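Local coordinates for protein 5-ketofructose reductase (Gluconobacter sp., PDB 7COL) that probably catalyses the NADPH-dependent reduction of 5-ketofructose to fructose, at residues 81-86 / 103-108; 251-256 / 272-277. One frame throughout, in Å; residues are numbered along the deposited sequence.

Contact 1. Residues 81-86 / 103-108. With NDP (NADPH dihydro-nicotinamide-adenine-dinucleotide phosphate), chain C.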
loop_
_atom_site.group_PDB
_atom_site.type_symbol
_atom_site.label_atom_id
_atom_site.label_comp_id
_atom_site.label_asym_id
_atom_site.label_seq_id
_atom_site.Cartn_x
_atom_site.Cartn_y
_atom_site.Cartn_z
ATOM N N ASP A 81 5.493 8.908 -21.282
ATOM C CA ASP A 81 6.782 9.511 -21.652
ATOM C C ASP A 81 7.911 8.683 -21.021
ATOM O O ASP A 81 7.635 7.791 -20.224
ATOM C CB ASP A 81 6.823 10.992 -21.198
ATOM C CG ASP A 81 8.029 11.775 -21.756
ATOM O OD1 ASP A 81 8.610 11.414 -22.811
ATOM O OD2 ASP A 81 8.425 12.769 -21.109
ATOM N N ILE A 82 9.159 8.944 -21.420
ATOM C CA ILE A 82 10.351 8.249 -20.896
ATOM C C ILE A 82 11.504 9.221 -20.766
ATOM O O ILE A 82 11.623 10.135 -21.575
ATOM C CB ILE A 82 10.910 7.147 -21.829
ATOM C CG1 ILE A 82 10.067 6.924 -23.095
ATOM C CG2 ILE A 82 11.196 5.882 -21.043
ATOM C CD1 ILE A 82 10.853 6.263 -24.207
ATOM N N ALA A 83 12.367 9.001 -19.779
ATOM C CA ALA A 83 13.541 9.820 -19.583
ATOM C C ALA A 83 14.623 9.320 -20.548
ATOM O O ALA A 83 14.497 8.225 -21.104
ATOM C CB ALA A 83 14.007 9.736 -18.143
ATOM N N GLU A 84 15.662 10.123 -20.753
ATOM C CA GLU A 84 16.665 9.830 -21.797
ATOM C C GLU A 84 17.392 8.494 -21.633
ATOM O O GLU A 84 17.499 7.742 -22.600
ATOM C CB GLU A 84 17.662 10.992 -22.016
ATOM C CG GLU A 84 18.676 10.779 -23.170
ATOM C CD GLU A 84 18.063 10.778 -24.581
ATOM O OE1 GLU A 84 16.847 10.973 -24.731
ATOM O OE2 GLU A 84 18.814 10.587 -25.574
ATOM N N SER A 85 17.906 8.202 -20.428
ATOM C CA SER A 85 18.611 6.943 -20.239
ATOM C C SER A 85 17.687 5.753 -20.441
ATOM O O SER A 85 18.080 4.795 -21.081
ATOM C CB SER A 85 19.350 6.873 -18.897
ATOM O OG SER A 85 18.464 6.634 -17.817
ATOM N N ALA A 86 16.462 5.827 -19.901
ATOM C CA ALA A 86 15.486 4.762 -20.045
ATOM C C ALA A 86 15.155 4.501 -21.527
ATOM O O ALA A 86 15.017 3.341 -21.949
ATOM C CB ALA A 86 14.214 5.088 -19.237
ATOM N N ILE A 103 5.676 8.579 -16.341
ATOM C CA ILE A 103 6.987 8.897 -16.920
ATOM C C ILE A 103 7.980 7.818 -16.514
ATOM O O ILE A 103 8.250 7.640 -15.330
ATOM C CB ILE A 103 7.482 10.313 -16.504
ATOM C CG1 ILE A 103 6.383 11.356 -16.744
ATOM C CG2 ILE A 103 8.749 10.697 -17.266
ATOM C CD1 ILE A 103 6.244 12.404 -15.658
ATOM N N GLY A 104 8.531 7.116 -17.499
ATOM C CA GLY A 104 9.459 6.010 -17.232
ATOM C C GLY A 104 10.902 6.435 -17.064
ATOM O O GLY A 104 11.444 7.128 -17.932
ATOM N N HIS A 105 11.521 6.019 -15.948
ATOM C CA HIS A 105 12.953 6.225 -15.710
ATOM C C HIS A 105 13.684 4.891 -15.517
ATOM O O HIS A 105 13.094 3.894 -15.088
ATOM C CB HIS A 105 13.210 7.111 -14.480
ATOM C CG HIS A 105 12.497 8.426 -14.502
ATOM N ND1 HIS A 105 13.144 9.614 -14.775
ATOM C CD2 HIS A 105 11.210 8.753 -14.228
ATOM C CE1 HIS A 105 12.279 10.609 -14.705
ATOM N NE2 HIS A 105 11.101 10.115 -14.366
ATOM N N ASN A 106 14.977 4.890 -15.832
ATOM C CA ASN A 106 15.859 3.787 -15.468
ATOM C C ASN A 106 16.980 4.186 -14.469
ATOM O O ASN A 106 17.894 4.926 -14.825
ATOM C CB ASN A 106 16.458 3.151 -16.716
ATOM C CG ASN A 106 17.029 1.777 -16.437
ATOM O OD1 ASN A 106 17.910 1.622 -15.603
ATOM N ND2 ASN A 106 16.501 0.768 -17.114
ATOM N N THR A 107 16.942 3.640 -13.257
ATOM C CA THR A 107 17.947 3.988 -12.237
ATOM C C THR A 107 19.052 2.938 -12.069
ATOM O O THR A 107 19.961 3.153 -11.281
ATOM C CB THR A 107 17.325 4.312 -10.851
ATOM O OG1 THR A 107 16.708 3.143 -10.312
ATOM C CG2 THR A 107 16.296 5.449 -10.946
ATOM N N ASP A 108 18.975 1.831 -12.822
ATOM C CA ASP A 108 19.925 0.709 -12.701
ATOM C C ASP A 108 21.398 1.078 -12.785
ATOM O O ASP A 108 22.222 0.499 -12.065
ATOM C CB ASP A 108 19.616 -0.410 -13.696
ATOM C CG ASP A 108 18.598 -1.391 -13.167
ATOM O OD1 ASP A 108 18.595 -1.665 -11.938
ATOM O OD2 ASP A 108 17.803 -1.898 -13.983
HETATM P PA NDP C . 22.504 -10.628 -16.515
HETATM O O1A NDP C . 22.123 -12.084 -16.342
HETATM O O2A NDP C . 21.669 -9.742 -17.411
HETATM O O5B NDP C . 24.033 -10.563 -17.035
HETATM C C5B NDP C . 25.042 -11.363 -16.418
HETATM C C4B NDP C . 26.404 -10.967 -16.972
HETATM O O4B NDP C . 27.426 -11.544 -16.159
HETATM C C3B NDP C . 26.632 -11.509 -18.369
HETATM O O3B NDP C . 27.361 -10.542 -19.136
HETATM C C2B NDP C . 27.501 -12.734 -18.160
HETATM O O2B NDP C . 28.302 -13.066 -19.297
HETATM C C1B NDP C . 28.327 -12.321 -16.958
HETATM N N9A NDP C . 28.839 -13.486 -16.205
HETATM C C8A NDP C . 28.157 -14.192 -15.273
HETATM N N7A NDP C . 28.911 -15.204 -14.782
HETATM C C5A NDP C . 30.109 -15.140 -15.399
HETATM C C6A NDP C . 31.385 -15.897 -15.351
HETATM N N6A NDP C . 31.510 -16.952 -14.512
HETATM N N1A NDP C . 32.410 -15.512 -16.166
HETATM C C2A NDP C . 32.302 -14.461 -17.003
HETATM N N3A NDP C . 31.171 -13.725 -17.095
HETATM C C4A NDP C . 30.062 -14.006 -16.337
HETATM O O3 NDP C . 22.646 -9.955 -15.053
HETATM P PN NDP C . 22.448 -8.367 -14.801
HETATM O O1N NDP C . 20.956 -8.089 -14.739
HETATM O O2N NDP C . 23.311 -7.616 -15.778
HETATM O O5D NDP C . 23.033 -8.130 -13.306
HETATM C C5D NDP C . 24.365 -8.487 -12.928
HETATM C C4D NDP C . 24.546 -8.288 -11.424
HETATM O O4D NDP C . 24.426 -6.902 -11.089
HETATM C C3D NDP C . 23.501 -9.028 -10.595
HETATM O O3D NDP C . 24.202 -9.823 -9.636
HETATM C C2D NDP C . 22.648 -7.953 -9.931
HETATM O O2D NDP C . 22.326 -8.310 -8.584
HETATM C C1D NDP C . 23.532 -6.706 -9.983
HETATM N N1N NDP C . 22.859 -5.391 -10.078
HETATM C C2N NDP C . 23.149 -4.488 -9.111
HETATM C C3N NDP C . 22.587 -3.200 -9.096
HETATM C C7N NDP C . 22.938 -2.228 -7.982
HETATM O O7N NDP C . 22.371 -1.132 -7.906
HETATM N N7N NDP C . 23.871 -2.577 -7.076
HETATM C C4N NDP C . 21.715 -2.852 -10.145
HETATM C C5N NDP C . 21.430 -3.788 -11.149
HETATM C C6N NDP C . 22.022 -5.058 -11.096
HETATM P P2B NDP C . 27.658 -13.794 -20.586
HETATM O O1X NDP C . 27.016 -12.646 -21.332
HETATM O O2X NDP C . 28.849 -14.394 -21.306
HETATM O O3X NDP C . 26.684 -14.792 -20.009
HETATM O O HOH W 1 16.024 7.249 -16.848
#
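Asp81 and Ala83 both bond to Gly104, pairing strand 81-82 with strand 101-105 in parallel. Gly104 N gives its hydrogen to Asp81 O at 2.9 Å, and Ala83 N, just past the strand, gives its own to Gly104 O at 2.8 Å. Gly104 is thus gripped through both N and O, and Ile82 CA-H adds a weaker contact to the same carbonyl.

Van der Waals packing of two alanine methyls follows as the chain turns from strand into helix at Ala83, its N-cap residue. Ala83 CB reaches His105 ND1 at 3.5 Å, meeting the imidazole obliquely, while Ala86 CB sits 3.5 Å from Asn106 N and also touches Asn106 CB.

Polar links continue through one water, which donates to Ser85 OG (2.7 Å) and accepts from Asn106 N (2.8 Å); Ser85 OG also bonds Glu142. Asn106 CG, anti to the backbone N (chi1 -163°), lets OD1 accept from Asp108 N at 3.0 Å, while ND2 is held by Ala91 O. Asp108 OD2 forms a salt bridge with Lys72, and its OD1 lies 3.6 Å from NADPH C5N, beside the nicotinamide. An Asx turn thus leads from the end of strand 101-105, next to the edge strand 81-82, to the cofactor site.

Contact 2. Residues 251-256 / 272-277. With NDP (NADPH dihydro-nicotinamide-adenine-dinucleotide phosphate), chain C.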
loop_
_atom_site.group_PDB
_atom_site.type_symbol
_atom_site.label_atom_id
_atom_site.label_comp_id
_atom_site.label_asym_id
_atom_site.label_seq_id
_atom_site.Cartn_x
_atom_site.Cartn_y
_atom_site.Cartn_z
ATOM N N MET A 251 25.533 1.502 -4.146
ATOM C CA MET A 251 24.826 1.708 -5.422
ATOM C C MET A 251 23.320 1.501 -5.306
ATOM O O MET A 251 22.538 2.257 -5.877
ATOM C CB MET A 251 25.406 0.800 -6.502
ATOM C CG MET A 251 26.842 1.159 -6.838
ATOM S SD MET A 251 27.484 0.070 -8.097
ATOM C CE MET A 251 29.244 0.341 -7.958
ATOM N N LEU A 252 22.922 0.477 -4.559
ATOM C CA LEU A 252 21.503 0.202 -4.305
ATOM C C LEU A 252 20.857 1.292 -3.459
ATOM O O LEU A 252 19.736 1.719 -3.749
ATOM C CB LEU A 252 21.322 -1.152 -3.624
ATOM C CG LEU A 252 20.212 -2.114 -4.066
ATOM C CD1 LEU A 252 20.093 -3.223 -3.029
ATOM C CD2 LEU A 252 18.851 -1.462 -4.303
ATOM N N VAL A 253 21.570 1.745 -2.429
ATOM C CA VAL A 253 21.131 2.877 -1.609
ATOM C C VAL A 253 20.890 4.105 -2.487
ATOM O O VAL A 253 19.873 4.780 -2.334
ATOM C CB VAL A 253 22.132 3.197 -0.469
ATOM C CG1 VAL A 253 21.744 4.470 0.272
ATOM C CG2 VAL A 253 22.205 2.039 0.511
ATOM N N ASN A 254 21.823 4.371 -3.408
ATOM C CA ASN A 254 21.723 5.521 -4.292
ATOM C C ASN A 254 20.552 5.439 -5.265
ATOM O O ASN A 254 19.885 6.453 -5.480
ATOM C CB ASN A 254 23.038 5.759 -5.035
ATOM C CG ASN A 254 24.108 6.360 -4.148
ATOM O OD1 ASN A 254 23.805 7.064 -3.180
ATOM N ND2 ASN A 254 25.375 6.093 -4.479
ATOM N N GLN A 255 20.300 4.244 -5.817
ATOM C CA GLN A 255 19.101 3.961 -6.602
ATOM C C GLN A 255 17.820 4.310 -5.844
ATOM O O GLN A 255 16.898 4.881 -6.421
ATOM C CB GLN A 255 19.011 2.480 -6.953
ATOM C CG GLN A 255 19.854 2.016 -8.115
ATOM C CD GLN A 255 19.221 0.826 -8.824
ATOM O OE1 GLN A 255 18.141 0.929 -9.391
ATOM N NE2 GLN A 255 19.913 -0.294 -8.823
ATOM N N GLY A 256 17.770 3.949 -4.565
ATOM C CA GLY A 256 16.607 4.226 -3.704
ATOM C C GLY A 256 16.475 5.711 -3.420
ATOM O O GLY A 256 15.356 6.246 -3.472
ATOM N N VAL A 272 21.173 6.234 6.910
ATOM C CA VAL A 272 20.064 5.467 7.453
ATOM C C VAL A 272 19.790 4.240 6.561
ATOM O O VAL A 272 19.746 3.098 7.039
ATOM C CB VAL A 272 18.803 6.364 7.562
ATOM C CG1 VAL A 272 17.543 5.549 7.854
ATOM C CG2 VAL A 272 19.004 7.439 8.607
ATOM N N MET A 273 19.642 4.498 5.262
ATOM C CA MET A 273 19.327 3.479 4.265
ATOM C C MET A 273 20.409 2.411 4.121
ATOM O O MET A 273 20.080 1.224 4.012
ATOM C CB MET A 273 19.041 4.146 2.916
ATOM C CG MET A 273 17.740 4.936 2.879
ATOM S SD MET A 273 17.552 5.898 1.369
ATOM C CE MET A 273 17.021 4.657 0.190
ATOM N N ALA A 274 21.682 2.840 4.110
ATOM C CA ALA A 274 22.847 1.928 4.090
ATOM C C ALA A 274 22.879 0.990 5.300
ATOM O O ALA A 274 22.945 -0.231 5.136
ATOM C CB ALA A 274 24.160 2.699 3.957
ATOM N N GLN A 275 22.791 1.562 6.500
ATOM C CA GLN A 275 22.699 0.765 7.725
ATOM C C GLN A 275 21.588 -0.286 7.634
ATOM O O GLN A 275 21.845 -1.461 7.885
ATOM C CB GLN A 275 22.537 1.650 8.971
ATOM C CG GLN A 275 23.013 0.994 10.268
ATOM C CD GLN A 275 24.430 0.440 10.173
ATOM O OE1 GLN A 275 24.629 -0.778 10.082
ATOM N NE2 GLN A 275 25.420 1.330 10.168
ATOM N N THR A 276 20.384 0.137 7.222
ATOM C CA THR A 276 19.228 -0.766 7.035
ATOM C C THR A 276 19.568 -1.960 6.118
ATOM O O THR A 276 19.340 -3.112 6.495
ATOM C CB THR A 276 17.964 -0.001 6.549
ATOM O OG1 THR A 276 17.717 1.113 7.421
ATOM C CG2 THR A 276 16.729 -0.903 6.552
ATOM N N LEU A 277 20.138 -1.673 4.947
ATOM C CA LEU A 277 20.638 -2.712 4.035
ATOM C C LEU A 277 21.718 -3.612 4.634
ATOM O O LEU A 277 21.691 -4.829 4.431
ATOM C CB LEU A 277 21.166 -2.113 2.726
ATOM C CG LEU A 277 20.237 -2.041 1.503
ATOM C CD1 LEU A 277 21.075 -1.746 0.269
ATOM C CD2 LEU A 277 19.395 -3.299 1.269
HETATM P PA NDP C . 22.504 -10.628 -16.515
HETATM O O1A NDP C . 22.123 -12.084 -16.342
HETATM O O2A NDP C . 21.669 -9.742 -17.411
HETATM O O5B NDP C . 24.033 -10.563 -17.035
HETATM C C5B NDP C . 25.042 -11.363 -16.418
HETATM C C4B NDP C . 26.404 -10.967 -16.972
HETATM O O4B NDP C . 27.426 -11.544 -16.159
HETATM C C3B NDP C . 26.632 -11.509 -18.369
HETATM O O3B NDP C . 27.361 -10.542 -19.136
HETATM C C2B NDP C . 27.501 -12.734 -18.160
HETATM O O2B NDP C . 28.302 -13.066 -19.297
HETATM C C1B NDP C . 28.327 -12.321 -16.958
HETATM N N9A NDP C . 28.839 -13.486 -16.205
HETATM C C8A NDP C . 28.157 -14.192 -15.273
HETATM N N7A NDP C . 28.911 -15.204 -14.782
HETATM C C5A NDP C . 30.109 -15.140 -15.399
HETATM C C6A NDP C . 31.385 -15.897 -15.351
HETATM N N6A NDP C . 31.510 -16.952 -14.512
HETATM N N1A NDP C . 32.410 -15.512 -16.166
HETATM C C2A NDP C . 32.302 -14.461 -17.003
HETATM N N3A NDP C . 31.171 -13.725 -17.095
HETATM C C4A NDP C . 30.062 -14.006 -16.337
HETATM O O3 NDP C . 22.646 -9.955 -15.053
HETATM P PN NDP C . 22.448 -8.367 -14.801
HETATM O O1N NDP C . 20.956 -8.089 -14.739
HETATM O O2N NDP C . 23.311 -7.616 -15.778
HETATM O O5D NDP C . 23.033 -8.130 -13.306
HETATM C C5D NDP C . 24.365 -8.487 -12.928
HETATM C C4D NDP C . 24.546 -8.288 -11.424
HETATM O O4D NDP C . 24.426 -6.902 -11.089
HETATM C C3D NDP C . 23.501 -9.028 -10.595
HETATM O O3D NDP C . 24.202 -9.823 -9.636
HETATM C C2D NDP C . 22.648 -7.953 -9.931
HETATM O O2D NDP C . 22.326 -8.310 -8.584
HETATM C C1D NDP C . 23.532 -6.706 -9.983
HETATM N N1N NDP C . 22.859 -5.391 -10.078
HETATM C C2N NDP C . 23.149 -4.488 -9.111
HETATM C C3N NDP C . 22.587 -3.200 -9.096
HETATM C C7N NDP C . 22.938 -2.228 -7.982
HETATM O O7N NDP C . 22.371 -1.132 -7.906
HETATM N N7N NDP C . 23.871 -2.577 -7.076
HETATM C C4N NDP C . 21.715 -2.852 -10.145
HETATM C C5N NDP C . 21.430 -3.788 -11.149
HETATM C C6N NDP C . 22.022 -5.058 -11.096
HETATM P P2B NDP C . 27.658 -13.794 -20.586
HETATM O O1X NDP C . 27.016 -12.646 -21.332
HETATM O O2X NDP C . 28.849 -14.394 -21.306
HETATM O O3X NDP C . 26.684 -14.792 -20.009
#
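Val253 spreads its two methyls over Met273 and Ala274 because its CG1 is anti to its own N (chi1 173°) and its CG2 lies beside that N: CG1 meets Met273 CB at 3.8 Å, whereas CG2 presses on Ala274 CA at 3.6 Å. Met273 runs out extended and then bends at its thioether (chi3 79°), which carries CE to Gly256 C, 3.8 Å away. The methyl therefore rests on bare backbone where the glycine has no side chain. At the other end, Leu252 and Leu277 cross at about a right angle and touch through their CD1 methyls at 3.7 Å; Leu277 CD1 also reaches Val253 CG2. The interface is apolar, and Met26 of helix 23-34 packs against both Met273 and Leu277.

Gln255 serves the cofactor instead: its NE2 donates to NADPH O7N at 2.8 Å. Its OE1 probably bonds Thr107 OG1, which would help fix the rotation of the amide. Met251 CB lies 3.8 Å from N7N of the same carboxamide. The axes of 251-256 and 272-277 approach to 9.5 Å, with 129° between their N-to-C directions. This is a steeply crossed helical hairpin of the shikimate dehydrogenase C-terminal region, in which helix 248-264 packs on helix 270-281 and presents Gln255 to the nicotinamide carboxamide.

In the fold
The two contacts follow one another along the chain, their centres about 20 Å apart, and each lies about 12 Å from the centre of the chain. Contact 1 belongs to the mixed sheet of the substrate-binding domain, where strand 81-82 forms an outer edge; contact 2 joins the last two helices, 248-264 and 270-281. They meet near the cofactor, where Thr107 comes up to Gln255. Helix 248-264 also touches His105 and Thr107 through Ile262. Helix 248-264 thus links strand 101-105 and its following loop to the nicotinamide end of NADPH, with helix 270-281 packed against it; the remaining contacts of NADPH include the amides of Ala132 and Ala135 in the Rossmann-type domain.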